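Local coordinates for putative Phosphate (Eubacterium rectale, PDB 3DAO), which is a putative phosphatase of the haloacid dehalogenase-like hydrolase family, probably removing phosphate from a substrate that is not known, at residues A[24-29]-A[56-61]; A[43-48]-A[73-78]; A[81-86]-A[214-219]; A[229-234]-A[248-253]. All coordinates share one frame; numbering follows the deposited sequence.

Interaction 1: residues A[24-29]-A[56-61]; sequences IATDID and IIFVVC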
loop_
_atom_site.group_PDB
_atom_site.type_symbol
_atom_site.label_atom_id
_atom_site.label_comp_id
_atom_site.label_asym_id
_atom_site.label_seq_id
_atom_site.Cartn_x
_atom_site.Cartn_y
_atom_site.Cartn_z
ATOM N N ILE A 24 16.921 -0.727 -2.476
ATOM C CA ILE A 24 16.319 -0.399 -1.167
ATOM C C ILE A 24 14.834 -0.127 -1.309
ATOM O O ILE A 24 14.432 0.580 -2.210
ATOM C CB ILE A 24 17.001 0.793 -0.491
ATOM C CG1 ILE A 24 18.473 0.497 -0.285
ATOM C CG2 ILE A 24 16.308 1.122 0.840
ATOM C CD1 ILE A 24 19.310 1.783 0.029
ATOM N N ALA A 25 14.025 -0.794 -0.485
ATOM C CA ALA A 25 12.582 -0.525 -0.445
ATOM C C ALA A 25 12.207 -0.107 0.973
ATOM O O ALA A 25 12.687 -0.686 1.936
ATOM C CB ALA A 25 11.769 -1.743 -0.881
ATOM N N THR A 26 11.338 0.883 1.069
ATOM C CA THR A 26 10.836 1.344 2.345
ATOM C C THR A 26 9.377 1.720 2.281
ATOM O O THR A 26 8.905 2.222 1.246
ATOM C CB THR A 26 11.645 2.565 2.883
ATOM O OG1 THR A 26 11.160 2.929 4.182
ATOM C CG2 THR A 26 11.532 3.798 1.970
ATOM N N ASP A 27 8.629 1.394 3.353
ATOM C CA ASP A 27 7.286 1.962 3.460
ATOM C C ASP A 27 7.449 3.355 4.075
ATOM O O ASP A 27 8.566 3.824 4.320
ATOM C CB ASP A 27 6.152 1.072 4.061
ATOM C CG ASP A 27 6.447 0.510 5.420
ATOM O OD1 ASP A 27 7.459 0.899 6.024
ATOM O OD2 ASP A 27 5.609 -0.322 5.896
ATOM N N ILE A 28 6.331 4.013 4.289
ATOM C CA ILE A 28 6.339 5.393 4.666
ATOM C C ILE A 28 5.758 5.677 6.024
ATOM O O ILE A 28 6.416 6.239 6.920
ATOM C CB ILE A 28 5.516 6.195 3.607
ATOM C CG1 ILE A 28 6.134 5.992 2.209
ATOM C CG2 ILE A 28 5.413 7.674 3.978
ATOM C CD1 ILE A 28 5.345 6.613 1.072
ATOM N N ASP A 29 4.499 5.307 6.148
ATOM C CA ASP A 29 3.714 5.660 7.333
ATOM C C ASP A 29 4.082 4.912 8.593
ATOM O O ASP A 29 3.865 3.706 8.744
ATOM C CB ASP A 29 2.236 5.572 7.028
ATOM C CG ASP A 29 1.799 6.607 5.994
ATOM O OD1 ASP A 29 1.915 7.826 6.240
ATOM O OD2 ASP A 29 1.284 6.189 4.944
ATOM N N ILE A 56 22.198 2.475 -6.593
ATOM C CA ILE A 56 21.172 1.713 -5.861
ATOM C C ILE A 56 19.789 2.107 -6.401
ATOM O O ILE A 56 19.533 3.261 -6.677
ATOM C CB ILE A 56 21.256 1.973 -4.315
ATOM C CG1 ILE A 56 22.638 1.541 -3.777
ATOM C CG2 ILE A 56 20.192 1.200 -3.591
ATOM C CD1 ILE A 56 22.920 1.789 -2.273
ATOM N N ILE A 57 18.931 1.113 -6.608
ATOM C CA ILE A 57 17.541 1.360 -6.999
ATOM C C ILE A 57 16.742 1.605 -5.724
ATOM O O ILE A 57 16.830 0.842 -4.766
ATOM C CB ILE A 57 16.960 0.166 -7.783
ATOM C CG1 ILE A 57 17.746 -0.040 -9.082
ATOM C CG2 ILE A 57 15.430 0.339 -8.059
ATOM C CD1 ILE A 57 17.443 -1.298 -9.751
ATOM N N PHE A 58 15.946 2.664 -5.719
ATOM C CA PHE A 58 15.183 3.030 -4.544
ATOM C C PHE A 58 13.702 2.949 -4.831
ATOM O O PHE A 58 13.207 3.501 -5.809
ATOM C CB PHE A 58 15.559 4.400 -4.028
ATOM C CG PHE A 58 15.203 4.627 -2.595
ATOM C CD1 PHE A 58 13.922 5.024 -2.245
ATOM C CD2 PHE A 58 16.139 4.426 -1.594
ATOM C CE1 PHE A 58 13.581 5.213 -0.932
ATOM C CE2 PHE A 58 15.795 4.621 -0.271
ATOM C CZ PHE A 58 14.521 4.996 0.058
ATOM N N VAL A 59 13.025 2.210 -3.962
ATOM C CA VAL A 59 11.602 1.932 -4.133
ATOM C C VAL A 59 10.798 2.357 -2.916
ATOM O O VAL A 59 11.076 1.938 -1.787
ATOM C CB VAL A 59 11.337 0.418 -4.354
ATOM C CG1 VAL A 59 9.828 0.138 -4.637
ATOM C CG2 VAL A 59 12.280 -0.262 -5.450
ATOM N N VAL A 60 9.832 3.220 -3.170
ATOM C CA VAL A 60 8.831 3.605 -2.170
ATOM C C VAL A 60 7.734 2.546 -2.305
ATOM O O VAL A 60 7.167 2.374 -3.383
ATOM C CB VAL A 60 8.251 5.004 -2.443
ATOM C CG1 VAL A 60 7.283 5.346 -1.390
ATOM C CG2 VAL A 60 9.355 6.065 -2.504
ATOM N N CYS A 61 7.458 1.853 -1.206
ATOM C CA CYS A 61 6.568 0.664 -1.165
ATOM C C CYS A 61 5.594 0.781 -0.013
ATOM O O CYS A 61 5.938 0.505 1.147
ATOM C CB CYS A 61 7.453 -0.566 -1.012
ATOM S SG CYS A 61 6.535 -2.130 -1.089
#

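Interaction 2: residues A[43-48]-A[73-78]; sequences EYMSVI and FAPIKH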
loop_
_atom_site.group_PDB
_atom_site.type_symbol
_atom_site.label_atom_id
_atom_site.label_comp_id
_atom_site.label_asym_id
_atom_site.label_seq_id
_atom_site.Cartn_x
_atom_site.Cartn_y
_atom_site.Cartn_z
ATOM N N GLU A 43 16.808 16.059 4.341
ATOM C CA GLU A 43 18.043 15.295 4.385
ATOM C C GLU A 43 17.759 13.909 3.815
ATOM O O GLU A 43 18.635 13.275 3.237
ATOM C CB GLU A 43 18.688 15.235 5.775
ATOM C CG GLU A 43 20.123 14.802 5.689
ATOM C CD GLU A 43 20.818 14.739 7.031
ATOM O OE1 GLU A 43 20.224 15.160 8.046
ATOM O OE2 GLU A 43 21.974 14.264 7.056
ATOM N N TYR A 44 16.504 13.466 3.930
ATOM C CA TYR A 44 16.130 12.157 3.350
ATOM C C TYR A 44 16.310 12.230 1.842
ATOM O O TYR A 44 16.790 11.306 1.199
ATOM C CB TYR A 44 14.670 11.741 3.672
ATOM C CG TYR A 44 14.520 10.936 4.949
ATOM C CD1 TYR A 44 14.895 9.627 4.978
ATOM C CD2 TYR A 44 13.974 11.483 6.097
ATOM C CE1 TYR A 44 14.762 8.867 6.118
ATOM C CE2 TYR A 44 13.851 10.733 7.256
ATOM C CZ TYR A 44 14.240 9.408 7.247
ATOM O OH TYR A 44 14.143 8.589 8.389
HETATM N N MSE A 45 15.929 13.359 1.278
HETATM C CA MSE A 45 15.951 13.479 -0.184
HETATM C C MSE A 45 17.387 13.493 -0.651
HETATM O O MSE A 45 17.726 12.897 -1.644
HETATM C CB MSE A 45 15.240 14.742 -0.682
HETATM C CG MSE A 45 13.817 14.952 -0.232
HETATM SE SE MSE A 45 12.619 13.541 -0.806
HETATM C CE MSE A 45 12.471 12.580 0.891
ATOM N N SER A 46 18.251 14.176 0.102
ATOM C CA SER A 46 19.668 14.288 -0.290
ATOM C C SER A 46 20.390 12.967 -0.223
ATOM O O SER A 46 21.128 12.566 -1.117
ATOM C CB SER A 46 20.377 15.329 0.591
ATOM O OG SER A 46 21.774 15.345 0.306
ATOM N N VAL A 47 20.141 12.253 0.873
ATOM C CA VAL A 47 20.800 10.963 1.089
ATOM C C VAL A 47 20.330 9.934 0.057
ATOM O O VAL A 47 21.131 9.250 -0.567
ATOM C CB VAL A 47 20.596 10.483 2.559
ATOM C CG1 VAL A 47 21.044 9.055 2.732
ATOM C CG2 VAL A 47 21.339 11.430 3.541
ATOM N N ILE A 48 19.023 9.875 -0.174
ATOM C CA ILE A 48 18.474 8.916 -1.144
ATOM C C ILE A 48 19.019 9.211 -2.546
ATOM O O ILE A 48 19.407 8.319 -3.298
ATOM C CB ILE A 48 16.903 8.907 -1.099
ATOM C CG1 ILE A 48 16.416 8.325 0.233
ATOM C CG2 ILE A 48 16.336 8.196 -2.288
ATOM C CD1 ILE A 48 14.924 8.552 0.504
ATOM N N PHE A 73 7.761 12.809 -1.971
ATOM C CA PHE A 73 9.125 12.686 -2.492
ATOM C C PHE A 73 9.401 13.662 -3.658
ATOM O O PHE A 73 10.304 13.466 -4.484
ATOM C CB PHE A 73 9.430 11.258 -2.924
ATOM C CG PHE A 73 9.583 10.291 -1.776
ATOM C CD1 PHE A 73 8.464 9.660 -1.239
ATOM C CD2 PHE A 73 10.821 10.021 -1.240
ATOM C CE1 PHE A 73 8.601 8.765 -0.196
ATOM C CE2 PHE A 73 10.964 9.142 -0.171
ATOM C CZ PHE A 73 9.849 8.507 0.342
ATOM N N ALA A 74 8.611 14.717 -3.682
ATOM C CA ALA A 74 8.622 15.690 -4.778
ATOM C C ALA A 74 10.017 16.096 -5.294
ATOM O O ALA A 74 10.225 16.114 -6.502
ATOM C CB ALA A 74 7.827 16.958 -4.400
ATOM N N PRO A 75 10.958 16.393 -4.393
ATOM C CA PRO A 75 12.278 16.909 -4.884
ATOM C C PRO A 75 13.079 15.939 -5.721
ATOM O O PRO A 75 13.898 16.368 -6.551
ATOM C CB PRO A 75 13.010 17.280 -3.586
ATOM C CG PRO A 75 11.936 17.533 -2.572
ATOM C CD PRO A 75 10.827 16.537 -2.938
ATOM N N ILE A 76 12.876 14.628 -5.497
ATOM C CA ILE A 76 13.577 13.590 -6.248
ATOM C C ILE A 76 12.639 12.574 -6.874
ATOM O O ILE A 76 13.054 11.469 -7.212
ATOM C CB ILE A 76 14.636 12.827 -5.392
ATOM C CG1 ILE A 76 13.976 12.156 -4.177
ATOM C CG2 ILE A 76 15.741 13.798 -4.947
ATOM C CD1 ILE A 76 14.859 11.229 -3.382
ATOM N N LYS A 77 11.412 13.000 -7.117
ATOM C CA LYS A 77 10.346 12.080 -7.590
ATOM C C LYS A 77 10.638 11.341 -8.880
ATOM O O LYS A 77 10.200 10.217 -9.095
ATOM C CB LYS A 77 9.005 12.807 -7.635
ATOM C CG LYS A 77 8.850 13.745 -8.758
ATOM C CD LYS A 77 7.531 14.467 -8.740
ATOM C CE LYS A 77 7.260 15.126 -10.098
ATOM N NZ LYS A 77 8.371 16.042 -10.568
ATOM N N HIS A 78 11.426 11.970 -9.732
ATOM C CA HIS A 78 11.808 11.412 -11.032
ATOM C C HIS A 78 12.765 10.227 -10.967
ATOM O O HIS A 78 12.912 9.495 -11.934
ATOM C CB HIS A 78 12.492 12.522 -11.869
ATOM C CG HIS A 78 13.728 13.056 -11.222
ATOM N ND1 HIS A 78 13.684 13.922 -10.148
ATOM C CD2 HIS A 78 15.042 12.790 -11.438
ATOM C CE1 HIS A 78 14.916 14.194 -9.756
ATOM N NE2 HIS A 78 15.759 13.510 -10.510
#

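Interaction 3: residues A[81-86]-A[214-219]; sequences LYITDG and TALSYL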
loop_
_atom_site.group_PDB
_atom_site.type_symbol
_atom_site.label_atom_id
_atom_site.label_comp_id
_atom_site.label_asym_id
_atom_site.label_seq_id
_atom_site.Cartn_x
_atom_site.Cartn_y
_atom_site.Cartn_z
ATOM N N LEU A 81 11.276 4.469 -7.890
ATOM C CA LEU A 81 10.249 3.484 -8.298
ATOM C C LEU A 81 9.192 3.448 -7.207
ATOM O O LEU A 81 9.464 3.696 -6.030
ATOM C CB LEU A 81 10.826 2.117 -8.533
ATOM C CG LEU A 81 11.686 1.994 -9.794
ATOM C CD1 LEU A 81 12.302 0.614 -9.830
ATOM C CD2 LEU A 81 10.869 2.263 -11.034
ATOM N N TYR A 82 7.959 3.207 -7.631
ATOM C CA TYR A 82 6.799 3.280 -6.742
ATOM C C TYR A 82 5.932 2.047 -6.742
ATOM O O TYR A 82 5.520 1.546 -7.787
ATOM C CB TYR A 82 5.900 4.451 -7.171
ATOM C CG TYR A 82 6.604 5.783 -7.165
ATOM C CD1 TYR A 82 7.367 6.189 -8.240
ATOM C CD2 TYR A 82 6.505 6.638 -6.083
ATOM C CE1 TYR A 82 8.021 7.395 -8.225
ATOM C CE2 TYR A 82 7.171 7.857 -6.062
ATOM C CZ TYR A 82 7.925 8.229 -7.123
ATOM O OH TYR A 82 8.589 9.459 -7.079
ATOM N N ILE A 83 5.690 1.563 -5.533
ATOM C CA ILE A 83 4.732 0.492 -5.283
ATOM C C ILE A 83 3.652 1.159 -4.428
ATOM O O ILE A 83 3.926 1.722 -3.361
ATOM C CB ILE A 83 5.355 -0.755 -4.638
ATOM C CG1 ILE A 83 6.322 -1.441 -5.613
ATOM C CG2 ILE A 83 4.220 -1.746 -4.203
ATOM C CD1 ILE A 83 7.210 -2.498 -4.978
ATOM N N THR A 84 2.416 1.124 -4.926
ATOM C CA THR A 84 1.336 1.866 -4.308
ATOM C C THR A 84 0.177 0.975 -3.927
ATOM O O THR A 84 0.077 -0.175 -4.351
ATOM C CB THR A 84 0.772 2.956 -5.289
ATOM O OG1 THR A 84 -0.126 2.377 -6.257
ATOM C CG2 THR A 84 1.907 3.715 -6.028
ATOM N N ASP A 85 -0.680 1.532 -3.092
ATOM C CA ASP A 85 -1.967 0.872 -2.774
ATOM C C ASP A 85 -1.782 -0.535 -2.270
ATOM O O ASP A 85 -2.566 -1.458 -2.608
ATOM C CB ASP A 85 -2.910 0.890 -3.983
ATOM C CG ASP A 85 -3.368 2.283 -4.355
ATOM O OD1 ASP A 85 -2.660 2.949 -5.125
ATOM O OD2 ASP A 85 -4.447 2.710 -3.872
ATOM N N GLY A 86 -0.709 -0.693 -1.515
ATOM C CA GLY A 86 -0.374 -1.937 -0.840
ATOM C C GLY A 86 0.139 -3.031 -1.745
ATOM O O GLY A 86 0.113 -4.211 -1.391
ATOM N N THR A 214 4.892 -9.452 -3.287
ATOM C CA THR A 214 4.599 -9.827 -4.679
ATOM C C THR A 214 5.057 -8.742 -5.651
ATOM O O THR A 214 5.766 -8.983 -6.658
ATOM C CB THR A 214 3.088 -10.121 -4.899
ATOM O OG1 THR A 214 2.724 -11.251 -4.097
ATOM C CG2 THR A 214 2.791 -10.466 -6.377
ATOM N N ALA A 215 4.647 -7.526 -5.320
ATOM C CA ALA A 215 4.952 -6.371 -6.148
ATOM C C ALA A 215 6.455 -6.101 -6.137
ATOM O O ALA A 215 7.029 -5.781 -7.165
ATOM C CB ALA A 215 4.203 -5.107 -5.685
ATOM N N LEU A 216 7.062 -6.210 -4.969
ATOM C CA LEU A 216 8.503 -5.957 -4.867
ATOM C C LEU A 216 9.276 -7.004 -5.633
ATOM O O LEU A 216 10.255 -6.714 -6.301
ATOM C CB LEU A 216 8.956 -5.835 -3.411
ATOM C CG LEU A 216 10.365 -5.326 -3.171
ATOM C CD1 LEU A 216 10.529 -3.982 -3.832
ATOM C CD2 LEU A 216 10.697 -5.268 -1.662
ATOM N N SER A 217 8.801 -8.241 -5.573
ATOM C CA SER A 217 9.444 -9.345 -6.286
ATOM C C SER A 217 9.427 -9.121 -7.791
ATOM O O SER A 217 10.359 -9.490 -8.504
ATOM C CB SER A 217 8.754 -10.669 -5.958
ATOM O OG SER A 217 8.921 -10.972 -4.599
ATOM N N TYR A 218 8.353 -8.495 -8.252
ATOM C CA TYR A 218 8.195 -8.140 -9.650
ATOM C C TYR A 218 9.351 -7.248 -10.107
ATOM O O TYR A 218 9.971 -7.471 -11.184
ATOM C CB TYR A 218 6.836 -7.474 -9.923
ATOM C CG TYR A 218 6.794 -6.806 -11.247
ATOM C CD1 TYR A 218 6.442 -7.514 -12.395
ATOM C CD2 TYR A 218 7.190 -5.481 -11.394
ATOM C CE1 TYR A 218 6.448 -6.894 -13.618
ATOM C CE2 TYR A 218 7.203 -4.868 -12.602
ATOM C CZ TYR A 218 6.844 -5.579 -13.722
ATOM O OH TYR A 218 6.873 -4.938 -14.920
ATOM N N LEU A 219 9.655 -6.255 -9.266
ATOM C CA LEU A 219 10.748 -5.329 -9.537
ATOM C C LEU A 219 12.101 -6.002 -9.432
ATOM O O LEU A 219 12.976 -5.770 -10.276
ATOM C CB LEU A 219 10.728 -4.099 -8.631
ATOM C CG LEU A 219 9.724 -3.010 -8.974
ATOM C CD1 LEU A 219 9.782 -1.851 -7.940
ATOM C CD2 LEU A 219 9.913 -2.514 -10.444
#

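Interaction 4: residues A[229-234]-A[248-253]; sequences EVCCFG and ISYAVS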
loop_
_atom_site.group_PDB
_atom_site.type_symbol
_atom_site.label_atom_id
_atom_site.label_comp_id
_atom_site.label_asym_id
_atom_site.label_seq_id
_atom_site.Cartn_x
_atom_site.Cartn_y
_atom_site.Cartn_z
ATOM N N GLU A 229 20.047 -9.152 -2.423
ATOM C CA GLU A 229 20.648 -7.876 -2.833
ATOM C C GLU A 229 19.748 -6.726 -2.483
ATOM O O GLU A 229 19.939 -5.594 -2.932
ATOM C CB GLU A 229 20.903 -7.866 -4.339
ATOM C CG GLU A 229 21.949 -8.883 -4.768
ATOM C CD GLU A 229 22.109 -8.988 -6.266
ATOM O OE1 GLU A 229 21.146 -9.374 -6.965
ATOM O OE2 GLU A 229 23.216 -8.690 -6.749
ATOM N N VAL A 230 18.722 -7.061 -1.727
ATOM C CA VAL A 230 17.705 -6.080 -1.312
ATOM C C VAL A 230 17.763 -5.727 0.171
ATOM O O VAL A 230 18.018 -6.578 1.015
ATOM C CB VAL A 230 16.265 -6.624 -1.624
ATOM C CG1 VAL A 230 15.187 -5.715 -1.096
ATOM C CG2 VAL A 230 16.047 -6.866 -3.156
ATOM N N CYS A 231 17.521 -4.451 0.459
ATOM C CA CYS A 231 17.345 -3.962 1.828
ATOM C C CYS A 231 15.948 -3.342 1.967
ATOM O O CYS A 231 15.612 -2.444 1.221
ATOM C CB CYS A 231 18.415 -2.934 2.205
ATOM S SG CYS A 231 18.202 -2.155 3.806
ATOM N N CYS A 232 15.157 -3.850 2.920
ATOM C CA CYS A 232 13.815 -3.336 3.235
ATOM C C CYS A 232 13.728 -2.736 4.636
ATOM O O CYS A 232 14.344 -3.202 5.584
ATOM C CB CYS A 232 12.753 -4.443 3.115
ATOM S SG CYS A 232 12.554 -5.100 1.449
ATOM N N PHE A 233 12.928 -1.693 4.725
ATOM C CA PHE A 233 12.607 -1.018 5.966
ATOM C C PHE A 233 11.116 -1.089 6.174
ATOM O O PHE A 233 10.330 -0.853 5.258
ATOM C CB PHE A 233 12.977 0.467 5.939
ATOM C CG PHE A 233 14.442 0.712 5.845
ATOM C CD1 PHE A 233 15.057 0.826 4.611
ATOM C CD2 PHE A 233 15.221 0.829 7.003
ATOM C CE1 PHE A 233 16.416 1.062 4.513
ATOM C CE2 PHE A 233 16.589 1.059 6.898
ATOM C CZ PHE A 233 17.183 1.160 5.666
ATOM N N GLY A 234 10.721 -1.407 7.392
ATOM C CA GLY A 234 9.301 -1.492 7.717
ATOM C C GLY A 234 8.914 -1.335 9.167
ATOM O O GLY A 234 9.753 -1.187 10.052
ATOM N N ILE A 248 18.865 -8.024 3.755
ATOM C CA ILE A 248 19.024 -7.184 4.948
ATOM C C ILE A 248 17.740 -6.401 5.097
ATOM O O ILE A 248 17.094 -6.029 4.121
ATOM C CB ILE A 248 20.305 -6.266 4.903
ATOM C CG1 ILE A 248 20.657 -5.770 6.299
ATOM C CG2 ILE A 248 20.164 -5.134 3.937
ATOM C CD1 ILE A 248 22.040 -5.069 6.415
ATOM N N SER A 249 17.354 -6.176 6.337
ATOM C CA SER A 249 16.142 -5.463 6.635
ATOM C C SER A 249 16.172 -4.858 8.013
ATOM O O SER A 249 16.905 -5.325 8.904
ATOM C CB SER A 249 14.929 -6.372 6.484
ATOM O OG SER A 249 14.949 -7.429 7.440
ATOM N N TYR A 250 15.363 -3.819 8.148
ATOM C CA TYR A 250 15.246 -3.049 9.379
ATOM C C TYR A 250 13.820 -2.773 9.745
ATOM O O TYR A 250 13.011 -2.343 8.896
ATOM C CB TYR A 250 15.959 -1.684 9.252
ATOM C CG TYR A 250 17.436 -1.808 9.009
ATOM C CD1 TYR A 250 17.914 -2.118 7.735
ATOM C CD2 TYR A 250 18.355 -1.689 10.064
ATOM C CE1 TYR A 250 19.280 -2.271 7.509
ATOM C CE2 TYR A 250 19.736 -1.859 9.843
ATOM C CZ TYR A 250 20.172 -2.148 8.549
ATOM O OH TYR A 250 21.504 -2.326 8.256
ATOM N N ALA A 251 13.533 -3.020 11.025
ATOM C CA ALA A 251 12.296 -2.640 11.670
ATOM C C ALA A 251 12.488 -1.471 12.582
ATOM O O ALA A 251 13.448 -1.409 13.361
ATOM C CB ALA A 251 11.707 -3.812 12.506
ATOM N N VAL A 252 11.581 -0.515 12.485
ATOM C CA VAL A 252 11.593 0.608 13.442
ATOM C C VAL A 252 11.379 0.001 14.836
ATOM O O VAL A 252 10.613 -0.946 14.997
ATOM C CB VAL A 252 10.606 1.717 13.103
ATOM C CG1 VAL A 252 11.084 2.380 11.805
ATOM C CG2 VAL A 252 9.161 1.194 12.983
ATOM N N SER A 253 12.071 0.549 15.831
ATOM C CA SER A 253 12.098 -0.074 17.169
ATOM C C SER A 253 10.790 0.005 17.934
ATOM O O SER A 253 10.612 -0.680 18.942
ATOM C CB SER A 253 13.297 0.467 18.009
ATOM O OG SER A 253 13.185 1.857 18.252
#

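Interaction 1: residues A[24-29]-A[56-61]
Ile24, Ala25 and Thr26 run beside Phe58, Val59 and Val60 as neighbouring parallel strands, with axes 4.7 Å apart and 16° from parallel. These are the two strands of a beta-alpha-beta unit, connected through helix 42-53, in the middle of the Rossmann-like core of the haloacid dehalogenase fold. Ile24 uses both backbone polar atoms: its N donates to Ile57 O at 2.8 Å, and its O receives Val59 N. Further on, Val59 O accepts Thr26 N. The last bond, Cys61 N to Thr26 O at 2.9 Å, is nearly straight at the hydrogen, but its donor comes tilted 31° from the carbonyl plane.

On the face turned to helix 42-53, the Phe58 ring swings back over the neighbouring strand because its CG lies anti to the backbone N (chi1 -159°). Ile24 CG2 touches CE2 of Phe58 at 3.7 Å, Thr26 CG2 meets CZ of Phe58 at an oblique approach, and Ile24 O sits over one ring face near the rim. Ala25 CB and Val59 CB pack on the other face of the sheet, 4.1 Å apart.

Just beyond the strand, Asp27 bonds Thr31 through OD1 and forms a salt bridge to Lys212 through OD2. Asp27, Asp29 and Thr31 fit the DxDx(T/V) signature, consistent with the family's catalytic loop. Thr26 OG1 donates to Asp27 O at 2.7 Å, in the carbonyl plane on a lone pair.

Interaction 2: residues A[43-48]-A[73-78]
Met45, a selenomethionine, meets Phe73 by way of two bends in its chain, at chi2 and at chi3 (103°), which fold SE and CE round towards the ring instead of letting the chain run straight out from the helix. From the other segment, Ile76 answers with CG1 held between its backbone N and carbonyl carbon (chi1 59°), a placing that sends CD1 up against the helix surface.

The methyl CE of Met45 comes to 3.7 Å from Phe73 CD2, and its SE lies 5.1 Å from the centroid of that ring. At 58° off the ring normal this Met-aromatic contact is oblique, and the two side chains cross at about a right angle. SE also touches Ile76 CG1, 3.9 Å away, while CG, nearer the helix, rests 4.0 Å from Pro75 CG at the outer side of the contact.

Within the haloacid dehalogenase core, this packing joins helix 42-53 to the irregular connection that follows helix 66-72 and leads into strand 81-84. A backbone hydrogen bond from Ile76 N to Phe73 O turns the connection, and both residues touch the helix.

One turn along from Met45, Ile48 carries the inner part. Its CG2 packs on Ile76 CD1 at 3.5 Å, and the same CD1 lies 3.7 Å from Met45 O. Ile48 CD1 approaches the Phe73 ring at its edge, near CE2. Inward from here Ile48 also touches Phe58 and Phe73 touches Val60, both on the central sheet.

Interaction 3: residues A[81-86]-A[214-219]
Ile83 points its CB at Ala215, Leu216 and Leu219 of the facing helix and splits there into two branches. The short one, CG2, meets the CB of Ala215 at 3.7 Å. The long one starts at CG1, which lies anti to the carbonyl carbon (chi1 -67°) and comes to 4.2 Å from Leu219 CD1. Its tip, CD1, settles against the helix backbone itself, 3.7 Å from Leu216 CA, with Leu216 CD1 alongside; it also meets Leu219 CD1 tip to tip at 4.0 Å.

Strand 81-84 and helix 212-222 run nearly antiparallel here, at 157°, with axes 9.5 Å apart: helix-on-sheet packing in the alpha/beta/alpha sandwich of the haloacid dehalogenase core. Val59 and Cys61 of the next strand also touch Ile83, and Val90 on the other flank reaches Ala215 and Leu219. Replacing Ile83 by an alanine would probably open a gap beneath Leu216 and leave the CD1 end of Leu219 without one of its supports.

Two residues back along the strand, Leu81 reaches obliquely across the end of Leu219, where Leu81 CD1 lies 4.0 Å from Leu219 CD2.

Interaction 4: residues A[229-234]-A[248-253]
Cys232 O accepts a hydrogen bond from Tyr250 N at 2.8 Å, and Ser249 CA adds a weaker CA-H...O contact at 3.1 Å. Strands 230-234 and 248-252 lie parallel, 9° apart in direction, and form a beta-alpha-beta unit with helix 240-245 in the Rossmann-like core. Further along, Tyr250 O takes Gly234 N, and Gly234 O takes Val252 N, keeping the pairing regular up to the strand ends.

The rings of Phe233 and Tyr250 rise together from the sheet, tilted only 19° from each other, but displaced so that little of one ring lies over the other; contact falls to Phe233 CD2 against Tyr250 CB at 3.5 Å and to CE2 of Phe233 beside CD1 of Tyr250. Val278 of helix 274-281 touches both residues. With an alanine at Phe233, the flank of Tyr250 would probably lose this neighbour and its ring be freer to turn, with a gap opened under Val278.

On the same sheet face, Cys231 CB presses tightly on Ile248 CG2. Cys231 SG, placed opposite the backbone N by a chi1 of 174°, approaches the Tyr250 ring at its edge, 3.9 Å from Tyr250 CE1.

In the fold
From the N terminus, interaction 1 closes the loop between strands 23-26 and 57-61 that contains helix 42-53. Interaction 2 starts on that helix and ends beyond strand 57-61, so the two cross, and they touch through Phe58 with Ile48 and Val60 with Phe73. Interaction 3 closes a far longer excursion: the 127 residues between its segments include the whole separate six-stranded sheet, consistent with a cap domain inserted into the core. Interaction 4 follows in series, closing the short loop round helix 240-245 and setting strand 230-234 beside 23-26, with 248-252 beyond it. Interactions 1, 3 and 4 share one sheet, with helix 42-53 on one face and helix 212-222 on the other.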